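Local coordinates for iron uptake protein A2 (Synechocystis sp., PDB 2VOZ) that binds ferric iron and probably serves as a periplasmic substrate-binding component of an ABC transporter that imports Fe(3+), at residues W92-E95 / L99-P102; R34-Y39 / I279-Y284; R177-G182 / G330-D335; Y124-R129 / E283-D288; F248-G253 / R257-N262. One frame throughout, in Å; residues are numbered along the deposited sequence. Where two conformers were deposited one is given.

Interaction 1 (W92-E95 / L99-P102)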
# COMPACT_ATOMS: atom_id res chain seq x y z
N TRP B 92 16.11 25.43 -5.33
CA TRP B 92 16.33 26.74 -5.91
C TRP B 92 15.01 27.32 -6.46
O TRP B 92 14.75 28.51 -6.30
CB TRP B 92 17.41 26.65 -7.00
CG TRP B 92 17.59 27.91 -7.84
CD1 TRP B 92 18.40 28.96 -7.54
CD2 TRP B 92 16.96 28.23 -9.09
NE1 TRP B 92 18.33 29.92 -8.51
CE2 TRP B 92 17.46 29.50 -9.48
CE3 TRP B 92 16.02 27.59 -9.90
CZ2 TRP B 92 17.05 30.14 -10.64
CZ3 TRP B 92 15.61 28.23 -11.08
CH2 TRP B 92 16.14 29.49 -11.44
N ARG B 93 14.18 26.52 -7.11
CA ARG B 93 12.89 27.06 -7.58
C ARG B 93 12.04 27.56 -6.43
O ARG B 93 11.37 28.61 -6.55
CB ARG B 93 12.11 26.05 -8.40
CG ARG B 93 12.81 25.72 -9.68
CD ARG B 93 11.90 24.85 -10.57
NE ARG B 93 12.68 24.35 -11.70
CZ ARG B 93 12.30 23.35 -12.50
NH1 ARG B 93 13.09 22.97 -13.49
NH2 ARG B 93 11.12 22.75 -12.32
N ALA B 94 12.07 26.85 -5.31
CA ALA B 94 11.39 27.29 -4.09
C ALA B 94 11.96 28.63 -3.56
O ALA B 94 11.23 29.54 -3.20
CB ALA B 94 11.48 26.21 -3.00
N GLU B 95 13.29 28.70 -3.53
CA GLU B 95 14.04 29.86 -3.11
C GLU B 95 13.66 31.06 -3.97
O GLU B 95 13.43 32.18 -3.47
CB GLU B 95 15.49 29.49 -3.40
CG GLU B 95 16.49 29.72 -2.36
CD GLU B 95 17.85 29.66 -3.04
OE1 GLU B 95 18.37 30.76 -3.36
OE2 GLU B 95 18.33 28.54 -3.33
N LEU B 99 10.21 31.34 -0.91
CA LEU B 99 9.44 30.52 0.02
C LEU B 99 10.11 30.29 1.37
O LEU B 99 9.43 29.95 2.34
CB LEU B 99 9.09 29.16 -0.61
CG LEU B 99 8.11 29.26 -1.80
CD1 LEU B 99 7.56 27.89 -2.13
CD2 LEU B 99 6.96 30.23 -1.51
N PHE B 100 11.44 30.39 1.40
CA PHE B 100 12.24 30.04 2.59
C PHE B 100 12.64 31.25 3.41
O PHE B 100 12.86 32.35 2.88
CB PHE B 100 13.53 29.30 2.19
CG PHE B 100 13.30 27.92 1.59
CD1 PHE B 100 13.84 27.61 0.35
CD2 PHE B 100 12.60 26.94 2.30
CE1 PHE B 100 13.65 26.33 -0.24
CE2 PHE B 100 12.37 25.64 1.71
CZ PHE B 100 12.92 25.37 0.44
N GLN B 101 12.71 31.03 4.72
CA GLN B 101 13.42 31.97 5.60
C GLN B 101 14.75 31.38 6.01
O GLN B 101 14.87 30.17 6.22
CB GLN B 101 12.61 32.30 6.85
CG GLN B 101 12.19 31.14 7.73
CD GLN B 101 11.45 31.59 8.97
OE1 GLN B 101 12.00 32.33 9.81
NE2 GLN B 101 10.22 31.12 9.12
N PRO B 102 15.74 32.25 6.22
CA PRO B 102 17.01 31.72 6.72
C PRO B 102 16.92 31.29 8.17
O PRO B 102 16.20 31.89 8.98
CB PRO B 102 17.98 32.89 6.55
CG PRO B 102 17.09 34.14 6.63
CD PRO B 102 15.75 33.71 6.01
O HOH W 1 13.40 31.91 -0.13
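Phe-100 and Leu-99 share one side-chain setting, CG lying beside the backbone N and opposite the carbonyl carbon (chi1 -67° in both), and from there each reaches Ala-94 on the helix they follow. The aromatic ring brings its CE1-CZ side to the Ala-94 methyl, with Phe-100 CE1 3.5 Å from Ala-94 CB, an approach that is oblique to the ring. Its CD1 lies near the backbone N of Glu-95 and the CG of that side chain, so the ring spans the step from Ala-94 to Glu-95. Leu-99 lays CB and CG against the carbonyl of Ala-94, both 3.4 Å from Ala-94 O. That same oxygen accepts a hydrogen bond from the backbone, Leu-99 N to Ala-94 O at 3.1 Å, with an N-H...O angle of 154° and the donor tilted out of the carbonyl plane. One residue further along, Phe-100 N gives its hydrogen to a water at 2.9 Å, and the water makes a weak bond to Glu-95 O. The turn is thus tied to carbonyls near the C-terminal end of the helix once directly and once through solvent. A serine in place of Phe-100 would probably open a gap beside the Ala-94 methyl and deprive Trp-123 of the ring it meets. This is a helix-to-loop turn that closes helix 88-96: Ala-94 and Phe-100 both rest on Leu-83 of strand 82-86, Leu-99 packs against helix 64-74, and Glu-95 turns its carboxylate to Trp-123, just ahead of strand 124-136.

Interaction 2 (R34-Y39 / I279-Y284)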
# COMPACT_ATOMS: atom_id res chain seq x y z
N ARG B 34 5.52 17.79 19.76
CA ARG B 34 5.96 18.80 18.80
C ARG B 34 5.18 18.55 17.55
O ARG B 34 4.88 17.40 17.20
CB ARG B 34 7.44 18.65 18.48
CG ARG B 34 8.31 18.64 19.70
CD ARG B 34 9.70 19.16 19.43
NE ARG B 34 9.69 20.63 19.42
CZ ARG B 34 10.72 21.41 19.73
NH1 ARG B 34 11.89 20.89 20.13
NH2 ARG B 34 10.57 22.72 19.66
N THR B 35 4.85 19.62 16.85
CA THR B 35 4.07 19.47 15.65
C THR B 35 4.61 20.39 14.57
O THR B 35 5.06 21.51 14.83
CB THR B 35 2.56 19.72 15.90
OG1 THR B 35 1.83 19.46 14.70
CG2 THR B 35 2.29 21.13 16.39
N ILE B 36 4.61 19.85 13.35
CA ILE B 36 4.92 20.68 12.17
C ILE B 36 4.07 20.24 10.99
O ILE B 36 3.56 19.11 10.95
CB ILE B 36 6.39 20.55 11.74
CG1 ILE B 36 6.74 19.08 11.43
CG2 ILE B 36 7.34 21.17 12.78
CD1 ILE B 36 7.95 18.96 10.51
N ASN B 37 3.96 21.13 10.01
CA ASN B 37 3.32 20.81 8.74
C ASN B 37 4.44 20.67 7.72
O ASN B 37 5.09 21.66 7.34
CB ASN B 37 2.37 21.94 8.33
CG ASN B 37 1.31 22.18 9.40
OD1 ASN B 37 0.71 21.23 9.90
ND2 ASN B 37 1.14 23.44 9.79
N LEU B 38 4.68 19.42 7.33
CA LEU B 38 5.73 19.10 6.39
C LEU B 38 5.16 18.92 5.01
O LEU B 38 4.34 18.04 4.79
CB LEU B 38 6.42 17.80 6.85
CG LEU B 38 7.50 17.25 5.91
CD1 LEU B 38 8.63 18.27 5.74
CD2 LEU B 38 8.05 15.93 6.49
N TYR B 39 5.59 19.75 4.07
CA TYR B 39 5.23 19.60 2.67
C TYR B 39 6.43 18.89 2.06
O TYR B 39 7.53 19.43 2.09
CB TYR B 39 5.09 20.97 1.99
CG TYR B 39 3.84 21.77 2.35
CD1 TYR B 39 3.31 21.75 3.63
CD2 TYR B 39 3.24 22.60 1.40
CE1 TYR B 39 2.17 22.54 3.96
CE2 TYR B 39 2.11 23.39 1.72
CZ TYR B 39 1.59 23.34 3.00
OH TYR B 39 0.52 24.12 3.34
N ILE B 279 12.72 24.09 13.02
CA ILE B 279 14.17 24.04 13.16
C ILE B 279 14.57 22.77 13.88
O ILE B 279 15.51 22.08 13.46
CB ILE B 279 14.71 25.31 13.85
CG1 ILE B 279 14.43 26.54 12.95
CG2 ILE B 279 16.20 25.14 14.30
CD1 ILE B 279 14.68 27.83 13.66
N ALA B 280 13.82 22.41 14.93
CA ALA B 280 14.09 21.18 15.68
C ALA B 280 13.98 19.94 14.78
O ALA B 280 14.75 18.99 14.91
CB ALA B 280 13.11 21.07 16.87
N PHE B 281 13.03 19.99 13.86
CA PHE B 281 12.83 18.92 12.92
C PHE B 281 14.05 18.81 12.00
O PHE B 281 14.56 17.71 11.81
CB PHE B 281 11.56 19.10 12.10
CG PHE B 281 11.36 18.00 11.12
CD1 PHE B 281 10.92 16.74 11.56
CD2 PHE B 281 11.62 18.19 9.77
CE1 PHE B 281 10.71 15.71 10.68
CE2 PHE B 281 11.41 17.12 8.86
CZ PHE B 281 10.98 15.90 9.33
N LEU B 282 14.53 19.93 11.45
CA LEU B 282 15.74 19.89 10.59
C LEU B 282 16.92 19.33 11.36
O LEU B 282 17.66 18.48 10.85
CB LEU B 282 16.11 21.28 10.03
CG LEU B 282 15.09 21.92 9.07
CD1 LEU B 282 15.67 23.26 8.69
CD2 LEU B 282 14.83 21.01 7.85
N GLU B 283 17.06 19.73 12.61
CA GLU B 283 18.14 19.17 13.47
C GLU B 283 18.00 17.67 13.64
O GLU B 283 19.01 16.92 13.61
CB GLU B 283 18.20 19.88 14.84
CG GLU B 283 18.63 21.34 14.63
CD GLU B 283 18.55 22.23 15.88
OE1 GLU B 283 17.96 21.82 16.92
OE2 GLU B 283 19.08 23.37 15.78
N TYR B 284 16.77 17.22 13.86
CA TYR B 284 16.50 15.81 13.99
C TYR B 284 16.86 15.04 12.71
O TYR B 284 17.50 14.01 12.79
CB TYR B 284 15.03 15.59 14.37
CG TYR B 284 14.60 14.15 14.25
CD1 TYR B 284 15.02 13.19 15.18
CD2 TYR B 284 13.73 13.77 13.20
CE1 TYR B 284 14.62 11.87 15.06
CE2 TYR B 284 13.31 12.43 13.08
CZ TYR B 284 13.75 11.50 14.03
OH TYR B 284 13.31 10.18 13.87
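Ile-36 and Phe-281 mark one of the nearest approaches of strand 35-39 to helix 279-284, their CA atoms 8.1 Å apart, a separation bridged by side chains without any direct hydrogen bond. This is a helix laid on a beta-sheet, in the alpha/beta fold of a periplasmic binding protein: strand 35-40 runs parallel to both strands 56-61 and 82-86, and helix 275-285 packs against strands 35-40 and 82-86. Ile-36 supplies the central touch. Its CG1 stands between the backbone N and the carbonyl carbon (chi1 58°), which sends CD1 over one face of the Phe-281 ring, 3.8 Å from the centroid and 19° off the ring normal. This is a CH-pi contact displaced toward CG. The two side chains meet at about a right angle. Leu-38, two residues along the same side of the strand, adds a methyl at the far end of the ring, Leu-38 CD2 lying 4.1 Å from Phe-281 CZ. Phe-54 of helix 48-54 meets the Phe-281 ring edge-to-face, so the aromatic group is packed by strand and helix alike. Leu-38 also lies about 7 Å, side chain to side chain, from the iron-binding residue His-43, which places this packing near the metal site. At the exposed end, the bent chain of Arg-34 lays its guanidinium plane over a methyl, with Arg-34 NH1 3.5 Å from Ala-280 CB.

Interaction 3 (R177-G182 / G330-D335)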
# COMPACT_ATOMS: atom_id res chain seq x y z
N ARG B 177 28.59 22.13 -14.46
CA ARG B 177 29.66 22.31 -15.42
C ARG B 177 29.82 23.80 -15.73
O ARG B 177 30.96 24.27 -15.87
CB ARG B 177 29.41 21.54 -16.72
CG ARG B 177 29.32 20.01 -16.56
CD ARG B 177 30.52 19.43 -15.78
NE ARG B 177 30.15 19.25 -14.38
CZ ARG B 177 30.89 18.59 -13.48
NH1 ARG B 177 30.43 18.45 -12.24
NH2 ARG B 177 32.07 18.10 -13.83
N ILE B 178 28.70 24.53 -15.84
CA ILE B 178 28.79 26.00 -16.06
C ILE B 178 29.54 26.68 -14.88
O ILE B 178 30.44 27.53 -15.07
CB ILE B 178 27.42 26.62 -16.23
CG1 ILE B 178 26.73 26.06 -17.47
CG2 ILE B 178 27.54 28.15 -16.33
CD1 ILE B 178 25.27 26.51 -17.61
N ALA B 179 29.17 26.31 -13.66
CA ALA B 179 29.79 26.87 -12.45
C ALA B 179 31.31 26.66 -12.49
O ALA B 179 32.10 27.55 -12.14
CB ALA B 179 29.16 26.22 -11.20
N ILE B 180 31.73 25.49 -12.97
CA ILE B 180 33.12 25.05 -12.94
C ILE B 180 33.90 25.61 -14.13
O ILE B 180 34.98 26.14 -13.94
CB ILE B 180 33.25 23.49 -12.95
CG1 ILE B 180 32.69 22.86 -11.64
CG2 ILE B 180 34.72 23.04 -13.17
CD1 ILE B 180 32.40 21.36 -11.82
N HIS B 181 33.34 25.52 -15.34
CA HIS B 181 34.07 25.76 -16.59
C HIS B 181 33.73 27.06 -17.29
O HIS B 181 34.46 27.47 -18.23
CB HIS B 181 33.81 24.62 -17.60
CG HIS B 181 34.25 23.27 -17.12
ND1 HIS B 181 35.56 22.97 -16.81
CD2 HIS B 181 33.55 22.12 -16.95
CE1 HIS B 181 35.64 21.70 -16.44
NE2 HIS B 181 34.43 21.16 -16.52
N GLY B 182 32.63 27.70 -16.89
CA GLY B 182 32.06 28.80 -17.65
C GLY B 182 31.18 28.38 -18.81
O GLY B 182 31.19 27.22 -19.24
N GLY B 330 21.34 25.22 -8.60
CA GLY B 330 20.21 26.11 -8.89
C GLY B 330 20.61 27.43 -9.52
O GLY B 330 19.94 27.92 -10.44
N ARG B 331 21.70 28.01 -9.04
CA ARG B 331 22.13 29.34 -9.52
C ARG B 331 22.21 29.37 -11.05
O ARG B 331 21.78 30.34 -11.67
CB ARG B 331 23.49 29.70 -8.91
CG ARG B 331 24.05 31.03 -9.42
CD ARG B 331 25.44 31.31 -8.81
NE ARG B 331 26.08 32.44 -9.49
CZ ARG B 331 27.31 32.87 -9.25
NH1 ARG B 331 28.08 32.25 -8.35
NH2 ARG B 331 27.80 33.91 -9.92
N TYR B 332 22.79 28.32 -11.65
CA TYR B 332 22.95 28.28 -13.09
C TYR B 332 21.90 27.45 -13.79
O TYR B 332 22.11 27.05 -14.95
CB TYR B 332 24.32 27.76 -13.46
CG TYR B 332 25.43 28.65 -13.00
CD1 TYR B 332 25.75 29.80 -13.73
CD2 TYR B 332 26.14 28.37 -11.85
CE1 TYR B 332 26.79 30.66 -13.32
CE2 TYR B 332 27.17 29.21 -11.42
CZ TYR B 332 27.50 30.33 -12.17
OH TYR B 332 28.52 31.13 -11.72
N GLN B 333 20.81 27.15 -13.10
CA GLN B 333 19.70 26.45 -13.79
C GLN B 333 19.14 27.16 -15.05
O GLN B 333 18.92 26.50 -16.08
CB GLN B 333 18.55 26.12 -12.81
CG GLN B 333 17.52 25.22 -13.45
CD GLN B 333 16.38 24.87 -12.53
OE1 GLN B 333 15.27 25.30 -12.75
NE2 GLN B 333 16.67 24.09 -11.48
N PRO B 334 18.86 28.48 -14.98
CA PRO B 334 18.34 29.09 -16.23
C PRO B 334 19.34 29.00 -17.41
O PRO B 334 18.96 28.73 -18.55
CB PRO B 334 18.09 30.55 -15.84
CG PRO B 334 17.99 30.56 -14.34
CD PRO B 334 18.91 29.46 -13.88
N ASP B 335 20.62 29.18 -17.09
CA ASP B 335 21.71 29.11 -18.05
C ASP B 335 21.76 27.71 -18.66
O ASP B 335 21.96 27.56 -19.86
CB ASP B 335 23.03 29.43 -17.36
CG ASP B 335 22.96 30.70 -16.42
OD1 ASP B 335 23.76 31.60 -16.69
OD2 ASP B 335 22.15 30.79 -15.41
O HOH W 2 30.86 30.12 -10.99
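Tyr-332 faces Ile-178 and Ala-179 across the junction of helix 327-331 and helix 333-342, just after Gly-330 and Arg-331 have closed the first of them. Gly-330 helps set up the bend, its O accepting from Gln-333 N. Arg-331 then extends along the tyrosine on the side away from helix 168-181: its CG lies over one ring face and its guanidinium plane passes under the hydroxyl, Tyr-332 OH being 3.2 Å from that plane. Tyr-332 is the last residue before helix 333-342, at the N-cap position, and its CG is set beside the backbone N (chi1 -65°), which turns the ring to helix 168-181. Ala-179 meets the opposite face from Arg-331 with its backbone N, while its methyl lies near one flank, Ala-179 CB to Tyr-332 CE2 at 3.6 Å. The other flank takes a branch of Ile-178, whose CG2 approaches Tyr-332 CD1 obliquely at 3.6 Å. The phenol end is tied to the same helix through a water, 2.7 Å from Tyr-332 OH and donating to Ala-179 O at 3.1 Å. Here the C-terminal part of the chain returns to pack helix on helix, the Tyr-332 ring resting against the C-terminal end of helix 168-181 within the bilobal binding-protein fold. Gln-333 turns to Arg-93 and Gly-89 O, and Pro-334 packs on Trp-92 of helix 88-96. Asp-335, in the first turn of helix 333-342, offers its methylene to the remaining branch of the isoleucine, Asp-335 CB lying 3.7 Å from Ile-178 CD1, and carries OD1 to the Tyr-332 ring edge, in plane.

Interaction 4 (Y124-R129 / E283-D288)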
# COMPACT_ATOMS: atom_id res chain seq x y z
N TYR B 124 18.92 23.02 3.43
CA TYR B 124 19.96 22.11 3.91
C TYR B 124 19.79 20.77 3.23
O TYR B 124 18.67 20.27 3.15
CB TYR B 124 19.81 21.91 5.44
CG TYR B 124 20.00 23.22 6.14
CD1 TYR B 124 18.95 24.11 6.25
CD2 TYR B 124 21.25 23.59 6.62
CE1 TYR B 124 19.13 25.40 6.88
CE2 TYR B 124 21.46 24.86 7.23
CZ TYR B 124 20.40 25.74 7.35
OH TYR B 124 20.59 26.97 7.93
N GLY B 125 20.88 20.20 2.72
CA GLY B 125 20.80 18.82 2.19
C GLY B 125 20.75 17.81 3.32
O GLY B 125 21.45 17.96 4.33
N PHE B 126 19.85 16.83 3.18
CA PHE B 126 19.76 15.74 4.14
C PHE B 126 20.13 14.37 3.59
O PHE B 126 20.44 13.47 4.38
CB PHE B 126 18.40 15.73 4.82
CG PHE B 126 18.22 16.90 5.70
CD1 PHE B 126 18.86 16.94 6.97
CD2 PHE B 126 17.51 18.00 5.27
CE1 PHE B 126 18.72 18.05 7.80
CE2 PHE B 126 17.40 19.13 6.07
CZ PHE B 126 17.99 19.15 7.34
N THR B 127 20.05 14.18 2.27
CA THR B 127 20.64 12.98 1.64
C THR B 127 21.37 13.46 0.41
O THR B 127 21.14 14.58 -0.05
CB THR B 127 19.55 11.96 1.21
OG1 THR B 127 18.79 12.54 0.15
CG2 THR B 127 18.67 11.61 2.39
N GLN B 128 22.22 12.61 -0.15
CA GLN B 128 22.87 12.94 -1.39
C GLN B 128 22.88 11.74 -2.33
O GLN B 128 22.75 10.59 -1.91
CB GLN B 128 24.27 13.51 -1.15
CG GLN B 128 25.21 12.58 -0.54
CD GLN B 128 26.57 13.23 -0.17
OE1 GLN B 128 27.16 13.97 -0.96
NE2 GLN B 128 27.05 12.93 1.02
N ARG B 129 22.88 12.05 -3.63
CA ARG B 129 22.94 11.04 -4.68
C ARG B 129 24.06 11.49 -5.61
O ARG B 129 24.46 12.66 -5.58
CB ARG B 129 21.61 10.96 -5.48
CG ARG B 129 21.13 12.29 -6.13
CD ARG B 129 20.22 13.19 -5.23
NE ARG B 129 19.04 12.45 -4.79
CZ ARG B 129 17.96 12.22 -5.57
NH1 ARG B 129 17.91 12.71 -6.80
NH2 ARG B 129 16.96 11.48 -5.12
N GLU B 283 17.06 19.73 12.61
CA GLU B 283 18.14 19.17 13.47
C GLU B 283 18.00 17.67 13.64
O GLU B 283 19.01 16.92 13.61
CB GLU B 283 18.20 19.88 14.84
CG GLU B 283 18.63 21.34 14.63
CD GLU B 283 18.55 22.23 15.88
OE1 GLU B 283 17.96 21.82 16.92
OE2 GLU B 283 19.08 23.37 15.78
N TYR B 284 16.77 17.22 13.86
CA TYR B 284 16.50 15.81 13.99
C TYR B 284 16.86 15.04 12.71
O TYR B 284 17.50 14.01 12.79
CB TYR B 284 15.03 15.59 14.37
CG TYR B 284 14.60 14.15 14.25
CD1 TYR B 284 15.02 13.19 15.18
CD2 TYR B 284 13.73 13.77 13.20
CE1 TYR B 284 14.62 11.87 15.06
CE2 TYR B 284 13.31 12.43 13.08
CZ TYR B 284 13.75 11.50 14.03
OH TYR B 284 13.31 10.18 13.87
N LEU B 285 16.46 15.55 11.54
CA LEU B 285 16.79 14.88 10.30
C LEU B 285 18.30 14.77 10.09
O LEU B 285 18.75 13.91 9.32
CB LEU B 285 16.20 15.68 9.13
CG LEU B 285 14.73 15.52 8.77
CD1 LEU B 285 14.54 16.14 7.40
CD2 LEU B 285 14.31 14.05 8.73
N ALA B 286 19.07 15.66 10.72
CA ALA B 286 20.55 15.62 10.64
C ALA B 286 21.18 14.71 11.72
O ALA B 286 22.40 14.54 11.77
CB ALA B 286 21.13 17.01 10.77
N SER B 287 20.36 14.12 12.58
CA SER B 287 20.90 13.23 13.62
C SER B 287 21.33 11.87 13.04
O SER B 287 20.83 11.46 11.96
CB SER B 287 19.87 13.08 14.74
OG SER B 287 18.82 12.25 14.34
N ASP B 288 22.23 11.15 13.73
CA ASP B 288 22.74 9.89 13.16
C ASP B 288 21.66 8.85 12.94
O ASP B 288 21.71 8.13 11.94
CB ASP B 288 23.81 9.28 14.08
CG ASP B 288 25.08 10.10 14.14
OD1 ASP B 288 25.26 11.06 13.36
OD2 ASP B 288 25.94 9.73 14.98
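Phe-126 and Leu-285 carry the apolar part of this contact, meeting at about a right angle between strand 124-136 and the end of helix 275-285. Leu-285 CB stands over a face of the phenylalanine ring, 4.0 Å from the centroid and 27° off the ring normal, in a CH-pi contact. Its nearest ring atoms are CD1 and CE1, Phe-126 CD1 lying 3.7 Å from Leu-285 CB. The leucine places CG beside its backbone N (chi1 -81°), and the branch that follows carries CD1 over the same face, 4.1 Å from Phe-126 CG. One face of the aromatic group is thereby covered by two carbons of a single residue. Ala-286 approaches from another direction, its methyl at the ring edge and in plane, with Ala-286 CB 4.0 Å from Phe-126 CE1.

Polar bonds shape the helix end that presents these groups. Ser-287 OG donates to Tyr-284 O at 2.7 Å, in the carbonyl plane, and Ser-287 N donates to the same oxygen, so two bonds from one residue close the turn 284-287, which holds Leu-285 and Ala-286. Ser-287 then stands at the N-cap position of helix 288-297. No hydrogen bond links the two segments directly, but Gln-291 NE2 reaches both Phe-126 O and Leu-285 O and thus joins strand to helix end.

Phe-294 and Ala-266 also touch the phenylalanine ring. Near the start of strand 124-136, Phe-126 and Thr-127 both face Ser-264 of antiparallel strand 261-268, a classic beta bulge in the mixed sheet of this periplasmic binding-protein fold, with helix 275-285 packed against it.

Interaction 5 (F248-G253 / R257-N262)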
# COMPACT_ATOMS: atom_id res chain seq x y z
N PHE B 248 30.00 3.27 -12.98
CA PHE B 248 31.32 3.89 -12.95
C PHE B 248 31.19 5.28 -12.35
O PHE B 248 30.40 6.09 -12.86
CB PHE B 248 31.86 3.99 -14.39
CG PHE B 248 33.19 4.70 -14.49
CD1 PHE B 248 34.39 3.98 -14.27
CD2 PHE B 248 33.25 6.06 -14.80
CE1 PHE B 248 35.64 4.64 -14.36
CE2 PHE B 248 34.49 6.74 -14.88
CZ PHE B 248 35.68 6.02 -14.67
N PHE B 249 31.97 5.57 -11.30
CA PHE B 249 32.04 6.91 -10.74
C PHE B 249 32.98 7.77 -11.57
O PHE B 249 34.19 7.51 -11.59
CB PHE B 249 32.51 6.92 -9.28
CG PHE B 249 31.52 6.38 -8.29
CD1 PHE B 249 30.43 7.14 -7.86
CD2 PHE B 249 31.69 5.10 -7.75
CE1 PHE B 249 29.51 6.63 -6.93
CE2 PHE B 249 30.78 4.60 -6.82
CZ PHE B 249 29.68 5.36 -6.42
N PRO B 250 32.44 8.80 -12.24
CA PRO B 250 33.30 9.70 -12.99
C PRO B 250 33.98 10.79 -12.15
O PRO B 250 33.55 11.11 -11.03
CB PRO B 250 32.32 10.37 -13.94
CG PRO B 250 31.09 10.49 -13.08
CD PRO B 250 31.02 9.17 -12.39
N ASN B 251 35.00 11.37 -12.76
CA ASN B 251 35.67 12.58 -12.28
C ASN B 251 36.36 12.38 -10.92
O ASN B 251 36.43 13.32 -10.14
CB ASN B 251 34.67 13.75 -12.18
CG ASN B 251 34.26 14.25 -13.54
OD1 ASN B 251 33.65 13.52 -14.28
ND2 ASN B 251 34.61 15.49 -13.88
N THR B 252 36.82 11.17 -10.65
CA THR B 252 37.52 10.91 -9.39
C THR B 252 39.03 10.77 -9.59
O THR B 252 39.77 10.55 -8.62
CB THR B 252 37.00 9.64 -8.68
OG1 THR B 252 37.47 8.49 -9.38
CG2 THR B 252 35.47 9.62 -8.66
N GLY B 253 39.46 10.92 -10.84
CA GLY B 253 40.89 10.82 -11.19
C GLY B 253 41.71 11.96 -10.64
O GLY B 253 41.17 12.97 -10.16
N ARG B 257 37.81 16.92 -9.99
CA ARG B 257 37.17 17.52 -8.81
C ARG B 257 36.43 16.53 -7.92
O ARG B 257 36.33 16.74 -6.72
CB ARG B 257 36.16 18.58 -9.25
CG ARG B 257 36.79 19.79 -10.00
CD ARG B 257 35.66 20.69 -10.50
NE ARG B 257 34.81 21.13 -9.40
CZ ARG B 257 35.02 22.22 -8.67
NH1 ARG B 257 34.19 22.51 -7.66
NH2 ARG B 257 36.07 23.01 -8.91
N GLY B 258 35.85 15.51 -8.53
CA GLY B 258 34.99 14.57 -7.79
C GLY B 258 33.73 14.35 -8.61
O GLY B 258 33.42 15.12 -9.52
N THR B 259 32.98 13.32 -8.25
CA THR B 259 31.76 12.99 -8.96
C THR B 259 30.71 14.09 -8.68
O THR B 259 30.64 14.62 -7.59
CB THR B 259 31.24 11.65 -8.39
OG1 THR B 259 32.24 10.63 -8.60
CG2 THR B 259 29.90 11.26 -9.05
N HIS B 260 29.83 14.33 -9.63
CA HIS B 260 28.79 15.32 -9.40
C HIS B 260 27.83 14.75 -8.35
O HIS B 260 27.35 13.65 -8.50
CB HIS B 260 28.04 15.56 -10.70
CG HIS B 260 26.79 16.37 -10.54
ND1 HIS B 260 26.82 17.74 -10.41
CD2 HIS B 260 25.49 16.01 -10.51
CE1 HIS B 260 25.57 18.19 -10.30
NE2 HIS B 260 24.75 17.16 -10.36
N VAL B 261 27.61 15.49 -7.28
CA VAL B 261 26.60 15.07 -6.29
C VAL B 261 25.45 16.09 -6.26
O VAL B 261 25.60 17.26 -6.71
CB VAL B 261 27.19 14.84 -4.90
CG1 VAL B 261 28.16 13.64 -4.92
CG2 VAL B 261 27.86 16.14 -4.39
N ASN B 262 24.30 15.63 -5.81
CA ASN B 262 23.16 16.50 -5.64
C ASN B 262 22.45 16.02 -4.38
O ASN B 262 22.79 14.96 -3.86
CB ASN B 262 22.24 16.39 -6.87
CG ASN B 262 21.41 17.63 -7.08
OD1 ASN B 262 21.05 18.32 -6.11
ND2 ASN B 262 21.07 17.90 -8.34
O HOH W 3 36.59 17.06 -12.47
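Thr-259 lays its side chain across the turn made by Phe-249, Pro-250 and Thr-252, its hydroxyl directed at the Pro-250 carbonyl. OG1 is set beside the backbone N, opposite the carbonyl carbon (chi1 -60°), and from there Thr-259 OG1 donates to Pro-250 O at 2.8 Å, in the carbonyl plane and with a C=O...O angle of 154°. The same carbonyl oxygen receives a CA-H...O contact, Thr-259 CA to Pro-250 O at 3.3 Å. Around the hydroxyl sit carbons: Thr-252 CG2 comes within 3.4 Å of Thr-259 OG1, the two threonines lying side by side and pointing the same way, while Phe-249 CB is a little further off. The threonine methyl CG2 turns instead to the proline ring, near CD. A valine in place of Thr-259 would probably leave Pro-250 O without its hydroxyl donor and free this part of the loop to shift. One residue earlier in the chain, Gly-258 N makes a weak bond to Asn-251 O at 2.8 Å, and a water bridges Asn-251 ND2 and Arg-257 N. The asparagine amide is held chiefly from outside, OD1 by Tyr-148 N and ND2 by Glu-149. Gly-258 adopts a positive phi (134°) that itself calls for glycine. The contact lies in the loop leading from strand 245-248 to strand 261-268, both of which pair with strand 124-136; Thr-259 rests on Ala-130 of that strand, and Arg-257 reaches Ile-180 of helix 168-181 and Asp-322.

Interactions 2 and 4 share helix 275-285 and lie 12 Å apart, centre to centre: its middle packs on strand 35-40 and its C-terminal end on strand 124-136 of one mixed sheet. Interaction 5 joins interaction 4 through neighbouring strands 124-136 and 261-268, Arg-129 N and Asn-262 O being 2.9 Å apart, and lies across the chain's centre from interactions 1 and 2. Interaction 1 touches interaction 3 through Trp-92 and Arg-93, and interaction 3 touches interaction 5 through Arg-177 and Ile-180. Along the chain, interaction 1 is nested within 2, interaction 5 within 2, 3 and 4, and interaction 3 crosses 2 and 4, an interweaving expected of two-lobed binding proteins whose chain crosses between lobes.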